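Local coordinates for protein ricin B lectin (Clostridium thermocellum, PDB 3VSF) that probably hydrolyses beta-1,3-galactan from the chain end as an exo-beta-1,3-galactanase, joining a family 43 glycoside hydrolase domain to a galactose-binding beta-trefoil module, at residues A[110-122]-A[133-147]. Residues are numbered along the deposited sequence; the frame is centred on the assembly and turned at random.
Sequences PELNHCNIERPKV and MWMHWENGINYGQAR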
loop_
_atom_site.group_PDB
_atom_site.type_symbol
_atom_site.label_atom_id
_atom_site.label_comp_id
_atom_site.label_asym_id
_atom_site.label_seq_id
_atom_site.Cartn_x
_atom_site.Cartn_y
_atom_site.Cartn_z
ATOM N N PRO A 110 27.722 12.031 -17.582
ATOM C CA PRO A 110 27.756 11.706 -19.011
ATOM C C PRO A 110 26.890 10.498 -19.362
ATOM O O PRO A 110 26.226 10.501 -20.398
ATOM C CB PRO A 110 29.235 11.386 -19.261
ATOM C CG PRO A 110 29.769 10.992 -17.926
ATOM C CD PRO A 110 29.040 11.857 -16.947
ATOM N N GLU A 111 26.901 9.478 -18.510
ATOM C CA GLU A 111 26.134 8.266 -18.774
ATOM C C GLU A 111 24.669 8.420 -18.374
ATOM O O GLU A 111 23.855 7.529 -18.614
ATOM C CB GLU A 111 26.759 7.060 -18.067
ATOM C CG GLU A 111 26.866 7.199 -16.560
ATOM C CD GLU A 111 27.493 5.982 -15.912
ATOM O OE1 GLU A 111 27.805 5.014 -16.638
ATOM O OE2 GLU A 111 27.676 5.989 -14.677
ATOM N N LEU A 112 24.340 9.554 -17.766
ATOM C CA LEU A 112 22.960 9.842 -17.393
ATOM C C LEU A 112 22.239 10.589 -18.510
ATOM O O LEU A 112 21.055 10.902 -18.396
ATOM C CB LEU A 112 22.903 10.650 -16.095
ATOM C CG LEU A 112 23.435 9.958 -14.839
ATOM C CD1 LEU A 112 23.291 10.868 -13.629
ATOM C CD2 LEU A 112 22.717 8.637 -14.609
ATOM N N ASN A 113 22.962 10.873 -19.588
ATOM C CA ASN A 113 22.386 11.567 -20.734
ATOM C C ASN A 113 21.354 10.712 -21.460
ATOM O O ASN A 113 20.201 11.111 -21.618
ATOM C CB ASN A 113 23.485 12.000 -21.707
ATOM C CG ASN A 113 24.342 13.126 -21.159
ATOM O OD1 ASN A 113 25.167 12.918 -20.271
ATOM N ND2 ASN A 113 24.152 14.327 -21.693
ATOM N N HIS A 114 21.775 9.531 -21.894
ATOM C CA HIS A 114 20.905 8.638 -22.647
ATOM C C HIS A 114 20.774 7.299 -21.929
ATOM O O HIS A 114 21.484 6.344 -22.245
ATOM C CB HIS A 114 21.465 8.435 -24.056
ATOM C CG HIS A 114 20.557 7.671 -24.967
ATOM N ND1 HIS A 114 19.531 8.268 -25.669
ATOM C CD2 HIS A 114 20.523 6.358 -25.296
ATOM C CE1 HIS A 114 18.904 7.355 -26.389
ATOM N NE2 HIS A 114 19.486 6.188 -26.181
ATOM N N CYS A 115 19.864 7.234 -20.960
ATOM C CA CYS A 115 19.706 6.030 -20.148
ATOM C C CYS A 115 18.332 5.934 -19.487
ATOM O O CYS A 115 17.516 6.850 -19.579
ATOM C CB CYS A 115 20.785 5.981 -19.064
ATOM S SG CYS A 115 20.554 7.190 -17.738
ATOM N N ASN A 116 18.096 4.810 -18.817
ATOM C CA ASN A 116 16.879 4.606 -18.043
ATOM C C ASN A 116 17.187 4.549 -16.553
ATOM O O ASN A 116 18.011 3.749 -16.113
ATOM C CB ASN A 116 16.182 3.309 -18.461
ATOM C CG ASN A 116 15.800 3.294 -19.926
ATOM O OD1 ASN A 116 16.153 2.371 -20.661
ATOM N ND2 ASN A 116 15.071 4.317 -20.360
ATOM N N ILE A 117 16.530 5.403 -15.777
ATOM C CA ILE A 117 16.648 5.349 -14.325
ATOM C C ILE A 117 15.274 5.236 -13.681
ATOM O O ILE A 117 14.384 6.041 -13.950
ATOM C CB ILE A 117 17.391 6.570 -13.757
ATOM C CG1 ILE A 117 18.899 6.393 -13.928
ATOM C CG2 ILE A 117 17.058 6.756 -12.286
ATOM C CD1 ILE A 117 19.723 7.327 -13.076
ATOM N N GLU A 118 15.105 4.227 -12.835
ATOM C CA GLU A 118 13.818 3.981 -12.204
ATOM C C GLU A 118 13.972 3.473 -10.774
ATOM O O GLU A 118 14.989 2.876 -10.420
ATOM C CB GLU A 118 12.991 3.004 -13.042
ATOM C CG GLU A 118 13.673 1.675 -13.323
ATOM C CD GLU A 118 12.987 0.891 -14.429
ATOM O OE1 GLU A 118 12.982 -0.357 -14.364
ATOM O OE2 GLU A 118 12.456 1.522 -15.367
ATOM N N ARG A 119 12.950 3.721 -9.962
ATOM C CA ARG A 119 12.951 3.327 -8.556
ATOM C C ARG A 119 14.135 3.895 -7.777
ATOM O O ARG A 119 14.888 3.148 -7.154
ATOM C CB ARG A 119 12.909 1.802 -8.425
ATOM C CG ARG A 119 11.694 1.176 -9.080
ATOM C CD ARG A 119 11.576 -0.299 -8.751
ATOM N NE ARG A 119 10.315 -0.847 -9.240
ATOM C CZ ARG A 119 9.152 -0.707 -8.614
ATOM N NH1 ARG A 119 9.089 -0.035 -7.471
ATOM N NH2 ARG A 119 8.050 -1.236 -9.129
ATOM N N PRO A 120 14.298 5.227 -7.808
ATOM C CA PRO A 120 15.357 5.879 -7.032
ATOM C C PRO A 120 14.965 6.008 -5.563
ATOM O O PRO A 120 13.870 6.480 -5.258
ATOM C CB PRO A 120 15.447 7.263 -7.674
ATOM C CG PRO A 120 14.068 7.527 -8.162
ATOM C CD PRO A 120 13.522 6.196 -8.603
ATOM N N LYS A 121 15.852 5.589 -4.668
ATOM C CA LYS A 121 15.589 5.672 -3.236
ATOM C C LYS A 121 16.685 6.464 -2.532
ATOM O O LYS A 121 17.838 6.461 -2.963
ATOM C CB LYS A 121 15.481 4.271 -2.631
ATOM C CG LYS A 121 14.437 3.386 -3.292
ATOM C CD LYS A 121 13.050 3.996 -3.192
ATOM C CE LYS A 121 12.006 3.111 -3.853
ATOM N NZ LYS A 121 12.265 2.926 -5.307
ATOM N N VAL A 122 16.320 7.143 -1.449
ATOM C CA VAL A 122 17.279 7.938 -0.688
ATOM C C VAL A 122 17.323 7.521 0.779
ATOM O O VAL A 122 16.287 7.361 1.424
ATOM C CB VAL A 122 16.965 9.444 -0.780
ATOM C CG1 VAL A 122 17.774 10.221 0.247
ATOM C CG2 VAL A 122 17.238 9.958 -2.185
ATOM N N MET A 133 21.989 8.205 -2.339
ATOM C CA MET A 133 20.879 7.853 -3.218
ATOM C C MET A 133 21.214 6.676 -4.132
ATOM O O MET A 133 22.235 6.681 -4.817
ATOM C CB MET A 133 20.460 9.063 -4.057
ATOM C CG MET A 133 19.519 8.727 -5.201
ATOM S SD MET A 133 19.007 10.183 -6.131
ATOM C CE MET A 133 18.239 9.420 -7.556
ATOM N N TRP A 134 20.344 5.671 -4.135
ATOM C CA TRP A 134 20.506 4.512 -5.004
ATOM C C TRP A 134 19.397 4.465 -6.048
ATOM O O TRP A 134 18.381 5.145 -5.912
ATOM C CB TRP A 134 20.516 3.224 -4.183
ATOM C CG TRP A 134 21.738 3.077 -3.334
ATOM C CD1 TRP A 134 22.000 3.713 -2.156
ATOM C CD2 TRP A 134 22.869 2.239 -3.599
ATOM N NE1 TRP A 134 23.225 3.322 -1.671
ATOM C CE2 TRP A 134 23.779 2.417 -2.538
ATOM C CE3 TRP A 134 23.201 1.354 -4.630
ATOM C CZ2 TRP A 134 24.996 1.744 -2.479
ATOM C CZ3 TRP A 134 24.410 0.686 -4.568
ATOM C CH2 TRP A 134 25.294 0.884 -3.501
ATOM N N MET A 135 19.594 3.660 -7.088
ATOM C CA MET A 135 18.624 3.575 -8.174
ATOM C C MET A 135 18.929 2.424 -9.129
ATOM O O MET A 135 19.853 1.643 -8.902
ATOM C CB MET A 135 18.584 4.894 -8.948
ATOM C CG MET A 135 19.835 5.165 -9.769
ATOM S SD MET A 135 20.349 6.893 -9.730
ATOM C CE MET A 135 20.931 7.034 -8.043
ATOM N N HIS A 136 18.140 2.330 -10.194
ATOM C CA HIS A 136 18.325 1.302 -11.211
ATOM C C HIS A 136 18.711 1.955 -12.534
ATOM O O HIS A 136 18.032 2.869 -13.002
ATOM C CB HIS A 136 17.040 0.489 -11.378
ATOM C CG HIS A 136 17.113 -0.546 -12.458
ATOM N ND1 HIS A 136 15.992 -1.038 -13.093
ATOM C CD2 HIS A 136 18.169 -1.186 -13.012
ATOM C CE1 HIS A 136 16.355 -1.933 -13.994
ATOM N NE2 HIS A 136 17.670 -2.042 -13.965
ATOM N N TRP A 137 19.801 1.486 -13.133
ATOM C CA TRP A 137 20.312 2.091 -14.361
ATOM C C TRP A 137 20.220 1.146 -15.556
ATOM O O TRP A 137 20.490 -0.050 -15.439
ATOM C CB TRP A 137 21.760 2.548 -14.166
ATOM C CG TRP A 137 22.283 3.391 -15.292
ATOM C CD1 TRP A 137 22.243 4.752 -15.383
ATOM C CD2 TRP A 137 22.929 2.929 -16.483
ATOM N NE1 TRP A 137 22.821 5.165 -16.559
ATOM C CE2 TRP A 137 23.251 4.066 -17.252
ATOM C CE3 TRP A 137 23.265 1.665 -16.978
ATOM C CZ2 TRP A 137 23.892 3.975 -18.485
ATOM C CZ3 TRP A 137 23.903 1.578 -18.203
ATOM C CH2 TRP A 137 24.209 2.727 -18.942
ATOM N N GLU A 138 19.838 1.694 -16.706
ATOM C CA GLU A 138 19.763 0.929 -17.946
ATOM C C GLU A 138 20.251 1.757 -19.134
ATOM O O GLU A 138 20.382 2.976 -19.038
ATOM C CB GLU A 138 18.338 0.429 -18.194
ATOM C CG GLU A 138 17.883 -0.658 -17.231
ATOM C CD GLU A 138 18.685 -1.939 -17.368
ATOM O OE1 GLU A 138 18.516 -2.841 -16.520
ATOM O OE2 GLU A 138 19.482 -2.049 -18.325
ATOM N N ASN A 139 20.514 1.087 -20.252
ATOM C CA ASN A 139 21.076 1.742 -21.431
ATOM C C ASN A 139 20.184 2.809 -22.057
ATOM O O ASN A 139 20.669 3.842 -22.513
ATOM C CB ASN A 139 21.448 0.706 -22.494
ATOM C CG ASN A 139 22.715 -0.049 -22.155
ATOM O OD1 ASN A 139 23.576 0.456 -21.435
ATOM N ND2 ASN A 139 22.838 -1.264 -22.676
ATOM N N GLY A 140 18.881 2.553 -22.081
ATOM C CA GLY A 140 17.960 3.403 -22.811
ATOM C C GLY A 140 17.738 2.807 -24.185
ATOM O O GLY A 140 16.899 3.269 -24.957
ATOM N N ILE A 141 18.512 1.769 -24.483
ATOM C CA ILE A 141 18.378 1.023 -25.726
ATOM C C ILE A 141 17.842 -0.368 -25.418
ATOM O O ILE A 141 17.112 -0.959 -26.214
ATOM C CB ILE A 141 19.731 0.895 -26.451
ATOM C CG1 ILE A 141 20.254 2.277 -26.855
ATOM C CG2 ILE A 141 19.602 -0.002 -27.673
ATOM C CD1 ILE A 141 19.355 3.010 -27.829
ATOM N N ASN A 142 18.207 -0.883 -24.249
ATOM C CA ASN A 142 17.758 -2.198 -23.811
ATOM C C ASN A 142 17.863 -2.350 -22.296
ATOM O O ASN A 142 18.086 -1.373 -21.581
ATOM C CB ASN A 142 18.563 -3.297 -24.508
ATOM C CG ASN A 142 20.034 -3.261 -24.146
ATOM O OD1 ASN A 142 20.507 -2.315 -23.518
ATOM N ND2 ASN A 142 20.767 -4.292 -24.549
ATOM N N TYR A 143 17.703 -3.577 -21.815
ATOM C CA TYR A 143 17.778 -3.859 -20.387
ATOM C C TYR A 143 18.850 -4.896 -20.069
ATOM O O TYR A 143 18.730 -5.648 -19.103
ATOM C CB TYR A 143 16.419 -4.326 -19.860
ATOM C CG TYR A 143 15.501 -3.199 -19.440
ATOM C CD1 TYR A 143 15.268 -2.934 -18.096
ATOM C CD2 TYR A 143 14.873 -2.398 -20.384
ATOM C CE1 TYR A 143 14.433 -1.904 -17.705
ATOM C CE2 TYR A 143 14.035 -1.366 -20.002
ATOM C CZ TYR A 143 13.819 -1.124 -18.661
ATOM O OH TYR A 143 12.987 -0.098 -18.273
ATOM N N GLY A 144 19.898 -4.929 -20.885
ATOM C CA GLY A 144 20.987 -5.867 -20.684
ATOM C C GLY A 144 21.907 -5.455 -19.551
ATOM O O GLY A 144 22.515 -6.301 -18.894
ATOM N N GLN A 145 22.008 -4.150 -19.323
ATOM C CA GLN A 145 22.863 -3.620 -18.268
ATOM C C GLN A 145 22.093 -3.479 -16.959
ATOM O O GLN A 145 21.767 -2.369 -16.537
ATOM C CB GLN A 145 23.443 -2.266 -18.679
ATOM C CG GLN A 145 24.179 -2.279 -20.009
ATOM C CD GLN A 145 25.434 -3.130 -19.979
ATOM O OE1 GLN A 145 26.061 -3.296 -18.932
ATOM N NE2 GLN A 145 25.806 -3.677 -21.130
ATOM N N ALA A 146 21.799 -4.608 -16.323
ATOM C CA ALA A 146 21.097 -4.598 -15.046
ATOM C C ALA A 146 22.052 -4.194 -13.931
ATOM O O ALA A 146 22.619 -5.046 -13.248
ATOM C CB ALA A 146 20.496 -5.961 -14.763
ATOM N N ARG A 147 22.227 -2.890 -13.751
ATOM C CA ARG A 147 23.182 -2.381 -12.775
ATOM C C ARG A 147 22.552 -1.347 -11.848
ATOM O O ARG A 147 21.549 -0.719 -12.187
ATOM C CB ARG A 147 24.394 -1.775 -13.486
ATOM C CG ARG A 147 24.049 -0.610 -14.399
ATOM C CD ARG A 147 25.291 0.038 -14.991
ATOM N NE ARG A 147 25.969 -0.819 -15.958
ATOM C CZ ARG A 147 26.818 -0.372 -16.879
ATOM N NH1 ARG A 147 27.086 0.924 -16.965
ATOM N NH2 ARG A 147 27.394 -1.219 -17.721
#
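The innermost two strands of one propeller blade, 116-124 and 131-138, pair here as an antiparallel hairpin. Asn116 N gives a bond of 2.9 Å to Glu138 O, and Glu138 N returns one to Asn116 O. Glu118 and His136 form the next hydrogen-bonded pair, Lys121 and Trp134 the last. Between these two the register slips by one residue at a beta bulge, where Arg119 has positive phi and psi and turns its side chain to Asp186.

On one face, Glu118 lies alongside His136. ND1 of His136 makes a weak bond to Glu118 OE1 (3.3 Å), with carboxylate and ring planes 67° apart. Glu118 OE2 forms a salt bridge with Arg77. NE2 of His136 bonds Glu138 OE1 at 2.8 Å, on the anti side of that oxygen. The weak ND1 contact adds to this bond, and together they probably restrain the ring.

On the other face, Trp137 has CG anti to its backbone N (chi1 -170°), carrying the indole towards the loop 111-115. Trp137 NE1 donates a hydrogen bond to Glu111 O (3.3 Å), in the ring plane but above the carbonyl plane. Cys115 SG makes an oblique sulfur-aromatic contact, 4.1 Å from the centroid of the Trp137 five-membered ring. Near the bulge, Ile117 CD1 packs on Met135 SD, and Met133 CE on Pro120 CB (3.5 Å). Such four-stranded antiparallel blades are typical of the five-bladed beta-propeller of glycoside hydrolase family 43.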